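Local structure of starch synthase I (Hordeum vulgare, 4HLN) at residues A[247-251]-A[284-290]; A[292-296]-A[625-630]; A[425-429]-A[437-442]. The protein belongs to the plant starch synthases, glycosyltransferase-family enzymes of the two-domain GT-B fold, with two Rossmann-like domains side by side. All coordinates share one frame; numbering follows the deposited sequence.

Contact 1: A[247-251]-A[284-290]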
ATOM      1  N   CYS A 247       9.072 -17.575  12.744  1.00 44.61           N
ATOM      2  CA  CYS A 247       8.667 -18.966  12.564  1.00 46.62           C
ATOM      3  C   CYS A 247       8.504 -19.685  13.903  1.00 44.44           C
ATOM      4  O   CYS A 247       7.676 -20.574  14.048  1.00 46.74           O
ATOM      5  CB  CYS A 247       9.659 -19.698  11.666  1.00 43.99           C
ATOM      6  SG  CYS A 247       9.541 -19.175   9.942  1.00 47.03           S
ATOM      7  N   GLU A 248       9.278 -19.267  14.892  1.00 38.17           N
ATOM      8  CA  GLU A 248       9.173 -19.844  16.225  1.00 41.51           C
ATOM      9  C   GLU A 248       8.018 -19.317  17.075  1.00 40.35           C
ATOM     10  O   GLU A 248       7.445 -20.052  17.878  1.00 41.33           O
ATOM     11  CB  GLU A 248      10.493 -19.660  16.969  1.00 40.61           C
ATOM     12  CG  GLU A 248      11.558 -20.590  16.441  1.00 45.22           C
ATOM     13  CD  GLU A 248      11.151 -22.052  16.610  1.00 57.80           C
ATOM     14  OE1 GLU A 248      10.903 -22.456  17.774  1.00 59.93           O
ATOM     15  OE2 GLU A 248      11.064 -22.786  15.594  1.00 57.10           O
ATOM     16  N   ALA A 249       7.676 -18.048  16.901  1.00 35.48           N
ATOM     17  CA  ALA A 249       6.729 -17.410  17.805  1.00 39.70           C
ATOM     18  C   ALA A 249       5.418 -18.195  17.972  1.00 44.83           C
ATOM     19  O   ALA A 249       4.962 -18.427  19.100  1.00 53.92           O
ATOM     20  CB  ALA A 249       6.466 -15.968  17.377  1.00 29.10           C
ATOM     21  N   PRO A 250       4.811 -18.613  16.854  1.00 40.52           N
ATOM     22  CA  PRO A 250       3.523 -19.330  16.907  1.00 49.15           C
ATOM     23  C   PRO A 250       3.634 -20.706  17.562  1.00 47.64           C
ATOM     24  O   PRO A 250       2.635 -21.287  17.984  1.00 58.09           O
ATOM     25  CB  PRO A 250       3.137 -19.476  15.427  1.00 42.98           C
ATOM     26  CG  PRO A 250       3.933 -18.438  14.717  1.00 39.72           C
ATOM     27  CD  PRO A 250       5.231 -18.335  15.472  1.00 27.85           C
ATOM     28  N   LEU A 251       4.852 -21.217  17.652  1.00 39.72           N
ATOM     29  CA  LEU A 251       5.083 -22.515  18.255  1.00 35.67           C
ATOM     30  C   LEU A 251       5.447 -22.443  19.736  1.00 47.21           C
ATOM     31  O   LEU A 251       5.288 -23.429  20.445  1.00 54.60           O
ATOM     32  CB  LEU A 251       6.195 -23.242  17.524  1.00 30.83           C
ATOM     33  CG  LEU A 251       6.033 -23.430  16.018  1.00 38.17           C
ATOM     34  CD1 LEU A 251       7.331 -23.947  15.366  1.00 33.01           C
ATOM     35  CD2 LEU A 251       4.886 -24.351  15.718  1.00 32.99           C
ATOM     36  N   TYR A 284      10.659 -26.505   7.990  1.00 38.81           N
ATOM     37  CA  TYR A 284       9.538 -27.052   8.767  1.00 36.48           C
ATOM     38  C   TYR A 284       8.680 -28.124   8.086  1.00 41.28           C
ATOM     39  O   TYR A 284       8.512 -29.219   8.620  1.00 40.50           O
ATOM     40  CB  TYR A 284       8.646 -25.931   9.295  1.00 30.27           C
ATOM     41  CG  TYR A 284       9.360 -24.986  10.239  1.00 37.56           C
ATOM     42  CD1 TYR A 284       9.432 -25.259  11.598  1.00 31.81           C
ATOM     43  CD2 TYR A 284       9.964 -23.818   9.774  1.00 37.12           C
ATOM     44  CE1 TYR A 284      10.086 -24.404  12.479  1.00 26.92           C
ATOM     45  CE2 TYR A 284      10.615 -22.954  10.644  1.00 31.11           C
ATOM     46  CZ  TYR A 284      10.667 -23.255  12.003  1.00 42.08           C
ATOM     47  OH  TYR A 284      11.300 -22.416  12.892  1.00 53.10           O
ATOM     48  N   ARG A 285       8.127 -27.815   6.922  1.00 33.00           N
ATOM     49  CA  ARG A 285       7.201 -28.750   6.280  1.00 34.41           C
ATOM     50  C   ARG A 285       7.807 -30.111   5.937  1.00 41.09           C
ATOM     51  O   ARG A 285       7.133 -31.129   6.010  1.00 46.40           O
ATOM     52  CB  ARG A 285       6.566 -28.129   5.037  1.00 20.25           C
ATOM     53  CG  ARG A 285       5.738 -26.931   5.346  1.00 27.64           C
ATOM     54  CD  ARG A 285       4.603 -26.793   4.378  1.00 33.51           C
ATOM     55  NE  ARG A 285       4.049 -25.451   4.483  1.00 49.95           N
ATOM     56  CZ  ARG A 285       4.391 -24.446   3.686  1.00 53.63           C
ATOM     57  NH1 ARG A 285       5.265 -24.630   2.699  1.00 60.31           N
ATOM     58  NH2 ARG A 285       3.835 -23.266   3.867  1.00 51.48           N
ATOM     59  N   PRO A 286       9.080 -30.139   5.542  1.00 42.33           N
ATOM     60  CA  PRO A 286       9.624 -31.461   5.211  1.00 36.05           C
ATOM     61  C   PRO A 286       9.658 -32.406   6.420  1.00 33.79           C
ATOM     62  O   PRO A 286       9.825 -33.612   6.249  1.00 44.95           O
ATOM     63  CB  PRO A 286      11.046 -31.143   4.711  1.00 27.87           C
ATOM     64  CG  PRO A 286      10.976 -29.698   4.279  1.00 31.37           C
ATOM     65  CD  PRO A 286      10.021 -29.047   5.230  1.00 35.89           C
ATOM     66  N   TYR A 287       9.480 -31.873   7.621  1.00 36.54           N
ATOM     67  CA  TYR A 287       9.504 -32.703   8.821  1.00 41.50           C
ATOM     68  C   TYR A 287       8.145 -32.878   9.502  1.00 39.10           C
ATOM     69  O   TYR A 287       8.054 -33.466  10.576  1.00 51.64           O
ATOM     70  CB  TYR A 287      10.536 -32.162   9.802  1.00 47.31           C
ATOM     71  CG  TYR A 287      11.898 -32.046   9.175  1.00 62.69           C
ATOM     72  CD1 TYR A 287      12.750 -33.146   9.110  1.00 72.29           C
ATOM     73  CD2 TYR A 287      12.327 -30.848   8.619  1.00 59.51           C
ATOM     74  CE1 TYR A 287      13.991 -33.049   8.524  1.00 69.98           C
ATOM     75  CE2 TYR A 287      13.563 -30.746   8.036  1.00 64.72           C
ATOM     76  CZ  TYR A 287      14.394 -31.846   7.989  1.00 69.49           C
ATOM     77  OH  TYR A 287      15.631 -31.737   7.397  1.00 72.63           O
ATOM     78  N   GLY A 288       7.092 -32.369   8.880  1.00 29.69           N
ATOM     79  CA  GLY A 288       5.759 -32.497   9.438  1.00 38.31           C
ATOM     80  C   GLY A 288       5.295 -31.312  10.258  1.00 39.12           C
ATOM     81  O   GLY A 288       4.214 -31.328  10.850  1.00 54.26           O
ATOM     82  N   VAL A 289       6.112 -30.272  10.292  1.00 34.97           N
ATOM     83  CA  VAL A 289       5.729 -29.052  10.971  1.00 34.73           C
ATOM     84  C   VAL A 289       5.211 -27.997  10.006  1.00 32.41           C
ATOM     85  O   VAL A 289       5.756 -27.818   8.926  1.00 40.97           O
ATOM     86  CB  VAL A 289       6.872 -28.529  11.806  1.00 37.49           C
ATOM     87  CG1 VAL A 289       6.437 -27.278  12.553  1.00 36.60           C
ATOM     88  CG2 VAL A 289       7.283 -29.625  12.765  1.00 24.19           C
ATOM     89  N   TYR A 290       4.113 -27.355  10.394  1.00 36.78           N
ATOM     90  CA  TYR A 290       3.532 -26.238   9.648  1.00 34.20           C
ATOM     91  C   TYR A 290       2.899 -26.628   8.308  1.00 39.70           C
ATOM     92  O   TYR A 290       2.651 -25.762   7.462  1.00 46.99           O
ATOM     93  CB  TYR A 290       4.582 -25.144   9.411  1.00 28.12           C
ATOM     94  CG  TYR A 290       4.771 -24.170  10.535  1.00 34.60           C
ATOM     95  CD1 TYR A 290       6.046 -23.851  10.986  1.00 41.17           C
ATOM     96  CD2 TYR A 290       3.685 -23.528  11.127  1.00 36.72           C
ATOM     97  CE1 TYR A 290       6.239 -22.939  12.009  1.00 34.94           C
ATOM     98  CE2 TYR A 290       3.865 -22.607  12.144  1.00 33.22           C
ATOM     99  CZ  TYR A 290       5.151 -22.317  12.591  1.00 37.77           C
ATOM    100  OH  TYR A 290       5.361 -21.398  13.610  1.00 42.34           O
TER
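Leu251 packs CG and both methyl groups against the hydroxyl end of Tyr290, the two side chains arriving from opposite directions; CD1 comes 3.7 Å from CE1 of the Tyr290 ring. CG of Leu251 stands beside its backbone N (chi1 -55°), which turns the branch toward the 284-290 segment and also brings CD1 within 4.0 Å of Tyr284 CE1. The Tyr290 hydroxyl donates to Cys247 O, which lies in the plane of the ring at its edge. The modelled separation, 2.5 Å from Tyr290 OH to Cys247 O, is very short, and at this resolution the exact length should not be pressed. The kink in the helix is consistent with this carbonyl accepting a tyrosine: Pro250 has no N-H to give, and Leu251 N bonds to Glu248 O rather than to Cys247 O. A second tyrosine also bonds to the helix. Tyr284 OH donates to Glu248 OE2 (2.7 Å), which accepts with its anti lone pair; carboxylate and ring planes are 21° apart. Glu248 starts away from the partner segment, and its bend at chi2 (-61°) returns the carboxylate to it. Cys247 CB packs 3.5 Å from Tyr284 CE2, while its sulfur makes an oblique sulfur-aromatic contact with the same ring. The segment 284-290 leaves helix 276-284 through a Schellman motif, with Gly288 at the C-prime position. These tyrosine contacts join helix 235-252 to the end of helix 276-284, and the Tyr290 ring meets Phe266 of strand 264-269 edge-to-face.

Contact 2: A[292-296]-A[625-630]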
ATOM      1  N   ASP A 292      -0.067 -27.263   7.707  1.00 48.05           N
ATOM      2  CA  ASP A 292      -1.377 -26.653   7.549  1.00 63.89           C
ATOM      3  C   ASP A 292      -1.351 -25.125   7.580  1.00 59.63           C
ATOM      4  O   ASP A 292      -2.395 -24.477   7.684  1.00 56.51           O
ATOM      5  CB  ASP A 292      -2.343 -27.236   8.573  1.00 71.77           C
ATOM      6  CG  ASP A 292      -2.686 -28.682   8.265  1.00 83.93           C
ATOM      7  OD1 ASP A 292      -2.849 -29.001   7.063  1.00 83.79           O
ATOM      8  OD2 ASP A 292      -2.767 -29.500   9.211  1.00 88.26           O
ATOM      9  N   SER A 293      -0.149 -24.562   7.477  1.00 48.52           N
ATOM     10  CA  SER A 293       0.012 -23.122   7.392  1.00 46.53           C
ATOM     11  C   SER A 293       0.317 -22.686   5.975  1.00 44.28           C
ATOM     12  O   SER A 293       0.914 -23.425   5.194  1.00 53.13           O
ATOM     13  CB  SER A 293       1.107 -22.642   8.328  1.00 51.48           C
ATOM     14  OG  SER A 293       0.686 -22.793   9.670  1.00 67.23           O
ATOM     15  N   ARG A 294      -0.114 -21.477   5.653  1.00 37.25           N
ATOM     16  CA  ARG A 294       0.124 -20.893   4.349  1.00 35.35           C
ATOM     17  C   ARG A 294       0.784 -19.540   4.558  1.00 38.14           C
ATOM     18  O   ARG A 294       0.926 -19.079   5.694  1.00 42.44           O
ATOM     19  CB  ARG A 294      -1.197 -20.738   3.597  1.00 39.20           C
ATOM     20  CG  ARG A 294      -1.964 -22.046   3.386  1.00 38.91           C
ATOM     21  CD  ARG A 294      -1.195 -22.958   2.450  1.00 38.50           C
ATOM     22  NE  ARG A 294      -1.992 -24.091   2.016  1.00 48.37           N
ATOM     23  CZ  ARG A 294      -1.940 -25.300   2.566  1.00 47.90           C
ATOM     24  NH1 ARG A 294      -1.127 -25.546   3.588  1.00 35.90           N
ATOM     25  NH2 ARG A 294      -2.711 -26.263   2.089  1.00 51.16           N
ATOM     26  N   SER A 295       1.192 -18.899   3.471  1.00 38.05           N
ATOM     27  CA  SER A 295       1.765 -17.557   3.569  1.00 36.15           C
ATOM     28  C   SER A 295       1.385 -16.644   2.413  1.00 39.65           C
ATOM     29  O   SER A 295       1.217 -17.079   1.272  1.00 45.39           O
ATOM     30  CB  SER A 295       3.284 -17.616   3.700  1.00 40.44           C
ATOM     31  OG  SER A 295       3.855 -18.249   2.574  1.00 52.24           O
ATOM     32  N   THR A 296       1.261 -15.363   2.732  1.00 35.53           N
ATOM     33  CA  THR A 296       0.940 -14.351   1.748  1.00 36.66           C
ATOM     34  C   THR A 296       2.024 -13.296   1.729  1.00 40.70           C
ATOM     35  O   THR A 296       2.349 -12.690   2.748  1.00 45.54           O
ATOM     36  CB  THR A 296      -0.394 -13.677   2.074  1.00 50.59           C
ATOM     37  OG1 THR A 296      -1.423 -14.673   2.099  1.00 52.17           O
ATOM     38  CG2 THR A 296      -0.728 -12.569   1.033  1.00 28.24           C
ATOM     39  N   ALA A 625      -5.835 -19.654  -0.233  1.00 37.16           N
ATOM     40  CA  ALA A 625      -4.525 -20.193   0.105  1.00 37.29           C
ATOM     41  C   ALA A 625      -4.653 -21.498   0.853  1.00 43.63           C
ATOM     42  O   ALA A 625      -3.910 -22.450   0.588  1.00 45.99           O
ATOM     43  CB  ALA A 625      -3.712 -19.205   0.915  1.00 38.06           C
ATOM     44  N   PHE A 626      -5.598 -21.538   1.791  1.00 49.54           N
ATOM     45  CA  PHE A 626      -5.763 -22.709   2.643  1.00 54.99           C
ATOM     46  C   PHE A 626      -6.342 -23.871   1.870  1.00 59.94           C
ATOM     47  O   PHE A 626      -5.929 -25.009   2.045  1.00 55.10           O
ATOM     48  CB  PHE A 626      -6.641 -22.398   3.844  1.00 44.77           C
ATOM     49  CG  PHE A 626      -5.918 -21.705   4.949  1.00 41.13           C
ATOM     50  CD1 PHE A 626      -4.902 -22.347   5.632  1.00 40.77           C
ATOM     51  CD2 PHE A 626      -6.249 -20.411   5.306  1.00 46.17           C
ATOM     52  CE1 PHE A 626      -4.228 -21.717   6.659  1.00 39.26           C
ATOM     53  CE2 PHE A 626      -5.581 -19.772   6.328  1.00 49.43           C
ATOM     54  CZ  PHE A 626      -4.571 -20.431   7.011  1.00 50.92           C
ATOM     55  N   VAL A 627      -7.296 -23.572   1.001  1.00 69.41           N
ATOM     56  CA  VAL A 627      -7.911 -24.599   0.175  1.00 69.38           C
ATOM     57  C   VAL A 627      -6.894 -25.296  -0.742  1.00 65.74           C
ATOM     58  O   VAL A 627      -6.968 -26.507  -0.940  1.00 61.33           O
ATOM     59  CB  VAL A 627      -9.061 -24.019  -0.654  1.00 68.67           C
ATOM     60  CG1 VAL A 627      -9.407 -24.963  -1.783  1.00 68.37           C
ATOM     61  CG2 VAL A 627     -10.273 -23.738   0.244  1.00 60.02           C
ATOM     62  N   ASP A 628      -5.937 -24.536  -1.276  1.00 53.13           N
ATOM     63  CA  ASP A 628      -4.913 -25.098  -2.156  1.00 54.94           C
ATOM     64  C   ASP A 628      -3.707 -25.699  -1.418  1.00 57.41           C
ATOM     65  O   ASP A 628      -3.488 -25.454  -0.228  1.00 54.12           O
ATOM     66  CB  ASP A 628      -4.452 -24.056  -3.176  1.00 66.68           C
ATOM     67  CG  ASP A 628      -5.604 -23.515  -4.022  1.00 94.90           C
ATOM     68  OD1 ASP A 628      -6.571 -24.278  -4.246  1.00 97.17           O
ATOM     69  OD2 ASP A 628      -5.548 -22.332  -4.453  1.00104.40           O
ATOM     70  N   GLN A 629      -2.934 -26.501  -2.140  1.00 60.07           N
ATOM     71  CA  GLN A 629      -1.732 -27.115  -1.596  1.00 59.82           C
ATOM     72  C   GLN A 629      -0.699 -26.044  -1.344  1.00 57.09           C
ATOM     73  O   GLN A 629      -0.618 -25.082  -2.100  1.00 56.45           O
ATOM     74  CB  GLN A 629      -1.149 -28.095  -2.612  1.00 65.31           C
ATOM     75  CG  GLN A 629      -1.950 -29.364  -2.801  1.00 83.73           C
ATOM     76  CD  GLN A 629      -1.642 -30.404  -1.735  1.00100.01           C
ATOM     77  OE1 GLN A 629      -1.484 -30.080  -0.551  1.00 94.21           O
ATOM     78  NE2 GLN A 629      -1.537 -31.664  -2.156  1.00106.43           N
ATOM     79  N   PRO A 630       0.115 -26.213  -0.295  1.00 56.25           N
ATOM     80  CA  PRO A 630       1.222 -25.265  -0.194  1.00 47.12           C
ATOM     81  C   PRO A 630       1.927 -25.243  -1.532  1.00 62.08           C
ATOM     82  O   PRO A 630       2.310 -26.287  -2.057  1.00 52.88           O
ATOM     83  CB  PRO A 630       2.115 -25.851   0.906  1.00 39.17           C
ATOM     84  CG  PRO A 630       1.641 -27.234   1.123  1.00 45.96           C
ATOM     85  CD  PRO A 630       0.200 -27.281   0.709  1.00 60.32           C
TER
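Arg294 reaches from the start of strand 294-299 to the carbonyls at the end of helix 611-627. NH2 donates to Asp628 O at 2.6 Å with an N-H...O angle of 147°, and NE donates to Ala625 O at 2.9 Å, less straight at 137°. NE also makes a weak bond to Asp628 O, so one carbonyl meets two nitrogens of the guanidinium. Neither main bond is ideally aligned, since both oxygens are tilted from the guanidinium plane and the NE donor stands above the carbonyl plane of Ala625. A bend at chi2 (-67°) brings the guanidinium to the helix end, where the partial negative charge of the last turn would be expected to favour a cation. NH1 bonds to Arg291 O in the loop before the strand, which would restrict the group's rotation. Packing surrounds these bonds. Pro630 CD lies over one guanidinium face, 3.5 Å from Arg294 CZ. Phe626 approaches the aliphatic part, its CD1 3.7 Å from Arg294 CG, and Asp292 O sits at the edge of that ring. Ala625 CB meets Arg294 CB at 4.0 Å. Beyond the segments, Met265 of strand 264-269 touches Arg294, Ala625 and Phe626. The closing helix of the chain therefore rests against the sheet of the Rossmann-like domain formed by the first half of the sequence, a return crossing characteristic of GT-B glycosyltransferases.

Contact 3: A[425-429]-A[437-442]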
ATOM      1  N   LYS A 425     -18.611  23.672  -3.389  1.00 44.29           N
ATOM      2  CA  LYS A 425     -17.812  24.155  -4.515  1.00 44.64           C
ATOM      3  C   LYS A 425     -17.781  25.675  -4.590  1.00 44.06           C
ATOM      4  O   LYS A 425     -16.737  26.275  -4.874  1.00 47.92           O
ATOM      5  CB  LYS A 425     -18.350  23.614  -5.841  1.00 39.91           C
ATOM      6  CG  LYS A 425     -17.515  24.026  -7.046  1.00 47.25           C
ATOM      7  CD  LYS A 425     -18.211  23.632  -8.330  1.00 53.21           C
ATOM      8  CE  LYS A 425     -17.368  23.938  -9.543  1.00 54.16           C
ATOM      9  NZ  LYS A 425     -17.953  23.298 -10.745  1.00 55.65           N
ATOM     10  N   ALA A 426     -18.936  26.290  -4.355  1.00 32.27           N
ATOM     11  CA  ALA A 426     -19.053  27.728  -4.445  1.00 47.64           C
ATOM     12  C   ALA A 426     -18.242  28.326  -3.313  1.00 51.05           C
ATOM     13  O   ALA A 426     -17.458  29.255  -3.513  1.00 48.12           O
ATOM     14  CB  ALA A 426     -20.490  28.132  -4.351  1.00 22.30           C
ATOM     15  N   GLU A 427     -18.419  27.756  -2.125  1.00 43.97           N
ATOM     16  CA  GLU A 427     -17.719  28.230  -0.948  1.00 44.86           C
ATOM     17  C   GLU A 427     -16.219  28.017  -1.063  1.00 52.15           C
ATOM     18  O   GLU A 427     -15.425  28.735  -0.461  1.00 54.84           O
ATOM     19  CB  GLU A 427     -18.263  27.546   0.298  1.00 49.57           C
ATOM     20  CG  GLU A 427     -19.568  28.144   0.771  1.00 53.72           C
ATOM     21  CD  GLU A 427     -19.467  29.653   0.965  1.00 62.48           C
ATOM     22  OE1 GLU A 427     -18.883  30.082   1.989  1.00 60.19           O
ATOM     23  OE2 GLU A 427     -19.959  30.405   0.091  1.00 57.69           O
ATOM     24  N   LEU A 428     -15.836  27.024  -1.847  1.00 45.34           N
ATOM     25  CA  LEU A 428     -14.434  26.748  -2.054  1.00 38.93           C
ATOM     26  C   LEU A 428     -13.857  27.742  -3.050  1.00 48.92           C
ATOM     27  O   LEU A 428     -12.778  28.282  -2.829  1.00 51.90           O
ATOM     28  CB  LEU A 428     -14.235  25.303  -2.533  1.00 38.27           C
ATOM     29  CG  LEU A 428     -12.803  24.879  -2.875  1.00 48.63           C
ATOM     30  CD1 LEU A 428     -11.897  24.931  -1.641  1.00 41.42           C
ATOM     31  CD2 LEU A 428     -12.796  23.492  -3.508  1.00 46.82           C
ATOM     32  N   GLN A 429     -14.568  27.985  -4.147  1.00 47.58           N
ATOM     33  CA  GLN A 429     -14.120  28.991  -5.104  1.00 45.12           C
ATOM     34  C   GLN A 429     -13.935  30.317  -4.383  1.00 48.68           C
ATOM     35  O   GLN A 429     -12.954  31.032  -4.606  1.00 42.38           O
ATOM     36  CB  GLN A 429     -15.109  29.139  -6.254  1.00 38.97           C
ATOM     37  CG  GLN A 429     -15.049  27.972  -7.220  1.00 39.52           C
ATOM     38  CD  GLN A 429     -16.273  27.869  -8.103  1.00 46.05           C
ATOM     39  OE1 GLN A 429     -17.387  28.200  -7.686  1.00 50.43           O
ATOM     40  NE2 GLN A 429     -16.077  27.395  -9.332  1.00 43.30           N
ATOM     41  N   ARG A 437     -18.209  30.100 -10.458  1.00 51.64           N
ATOM     42  CA  ARG A 437     -18.984  29.576 -11.570  1.00 54.60           C
ATOM     43  C   ARG A 437     -19.322  28.106 -11.348  1.00 59.02           C
ATOM     44  O   ARG A 437     -18.437  27.258 -11.164  1.00 54.28           O
ATOM     45  CB  ARG A 437     -18.199  29.740 -12.864  1.00 59.59           C
ATOM     46  CG  ARG A 437     -17.698  31.142 -13.098  1.00 63.96           C
ATOM     47  CD  ARG A 437     -16.932  31.200 -14.403  1.00 78.52           C
ATOM     48  NE  ARG A 437     -17.580  30.397 -15.439  1.00 85.81           N
ATOM     49  CZ  ARG A 437     -16.932  29.807 -16.440  1.00 79.69           C
ATOM     50  NH1 ARG A 437     -15.615  29.931 -16.544  1.00 73.58           N
ATOM     51  NH2 ARG A 437     -17.600  29.091 -17.334  1.00 79.25           N
ATOM     52  N   GLU A 438     -20.612  27.807 -11.364  1.00 60.48           N
ATOM     53  CA  GLU A 438     -21.076  26.451 -11.108  1.00 59.17           C
ATOM     54  C   GLU A 438     -20.691  25.499 -12.257  1.00 66.16           C
ATOM     55  O   GLU A 438     -20.469  24.308 -12.061  1.00 65.40           O
ATOM     56  CB  GLU A 438     -22.598  26.477 -10.887  1.00 58.38           C
ATOM     57  CG  GLU A 438     -23.261  25.105 -10.782  1.00 90.05           C
ATOM     58  CD  GLU A 438     -23.522  24.462 -12.142  1.00111.56           C
ATOM     59  OE1 GLU A 438     -23.820  25.207 -13.108  1.00122.67           O
ATOM     60  OE2 GLU A 438     -23.425  23.214 -12.243  1.00104.21           O
ATOM     61  N   ASP A 439     -20.586  26.058 -13.454  1.00 69.85           N
ATOM     62  CA  ASP A 439     -20.536  25.296 -14.691  1.00 65.53           C
ATOM     63  C   ASP A 439     -19.120  24.877 -15.081  1.00 70.07           C
ATOM     64  O   ASP A 439     -18.926  23.915 -15.831  1.00 67.94           O
ATOM     65  CB  ASP A 439     -21.155  26.145 -15.809  1.00 76.73           C
ATOM     66  CG  ASP A 439     -20.771  27.633 -15.708  1.00 80.94           C
ATOM     67  OD1 ASP A 439     -21.432  28.398 -14.960  1.00 78.00           O
ATOM     68  OD2 ASP A 439     -19.806  28.035 -16.387  1.00 79.81           O
ATOM     69  N   VAL A 440     -18.136  25.617 -14.579  1.00 66.32           N
ATOM     70  CA  VAL A 440     -16.734  25.358 -14.877  1.00 70.42           C
ATOM     71  C   VAL A 440     -16.251  24.116 -14.109  1.00 73.52           C
ATOM     72  O   VAL A 440     -16.610  23.924 -12.947  1.00 69.95           O
ATOM     73  CB  VAL A 440     -15.872  26.587 -14.498  1.00 69.71           C
ATOM     74  CG1 VAL A 440     -15.876  26.785 -12.989  1.00 79.83           C
ATOM     75  CG2 VAL A 440     -14.456  26.437 -14.993  1.00 63.30           C
ATOM     76  N   PRO A 441     -15.451  23.255 -14.766  1.00 72.65           N
ATOM     77  CA  PRO A 441     -14.853  22.084 -14.113  1.00 63.46           C
ATOM     78  C   PRO A 441     -13.764  22.502 -13.137  1.00 64.81           C
ATOM     79  O   PRO A 441     -12.819  23.195 -13.526  1.00 67.84           O
ATOM     80  CB  PRO A 441     -14.213  21.322 -15.277  1.00 63.07           C
ATOM     81  CG  PRO A 441     -14.858  21.866 -16.507  1.00 67.38           C
ATOM     82  CD  PRO A 441     -15.141  23.290 -16.203  1.00 69.32           C
ATOM     83  N   LEU A 442     -13.896  22.086 -11.884  1.00 58.07           N
ATOM     84  CA  LEU A 442     -12.907  22.404 -10.869  1.00 49.84           C
ATOM     85  C   LEU A 442     -12.125  21.152 -10.497  1.00 55.64           C
ATOM     86  O   LEU A 442     -12.701  20.127 -10.131  1.00 65.10           O
ATOM     87  CB  LEU A 442     -13.578  23.013  -9.644  1.00 50.76           C
ATOM     88  CG  LEU A 442     -12.691  23.254  -8.421  1.00 54.51           C
ATOM     89  CD1 LEU A 442     -11.392  23.953  -8.779  1.00 50.72           C
ATOM     90  CD2 LEU A 442     -13.455  24.053  -7.379  1.00 55.57           C
TER
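Lys425 NZ is gripped by three oxygens: Val440 O at 2.7 Å, Glu438 O at 3.0 Å, and, outside the two segments, Asp516 OD2 in a salt bridge. The setting is the Rossmann-like domain of the second half of the sequence, where helix 419-432 is followed by a loop leading into strand 442-446 of its parallel sheet. NZ approaches Val440 O almost end-on, with a C=O...N angle of 165°, but stands well above the carbonyl plane of Glu438. The reach comes from a lysine with CG anti to the backbone N (chi1 -177°) and its chain extended throughout beyond CG. The lysine and Leu442 slide past each other in opposite directions, Lys425 CE 3.9 Å from Leu442 CB. Asp516 OD2 also accepts from Leu442 N, which ties the buried ammonium to the first residue of the strand. Asp516 and the two carbonyls would be expected to favour a charged lysine. One turn along the helix, Gln429 is likewise shared with a partner beyond the segments, its NE2 bonding to Gln471 OE1 as well as to Arg437 O. Among the apolar parts, Leu428 CD2 meets Leu442 CD2 at 4.0 Å. Within the loop, Arg437 NH2 forms a salt bridge with Asp439 OD2 at 2.6 Å and another with Asp469 OD2 beyond the segments, and Val440 CB lies over the centre of the guanidinium. A nearly straight bond runs from Gln429 NE2 to Arg437 O, 3.0 Å long, with an N-H...O angle of 175° and the oxygen in the amide plane.

Contacts 1 and 2 are neighbours, their centres 14 Å apart, and they touch where Arg285 NH2 probably bonds to Ser293 O and Arg285 NH1 packs on Pro630 CB. Both involve the chain around strand 294-299: contact 1 lies in the loop leading to it, contact 2 at its start. Contact 3 lies on the opposite side of the chain's centre, its centre 60 Å from that of contact 1, in the other Rossmann-like domain. It is buried, the others partly. Backbone carbonyls accept in all three, but the donors differ: a tyrosine hydroxyl in contact 1, where a second tyrosine instead meets a carboxylate, a guanidinium in contact 2, an ammonium and an amide in contact 3.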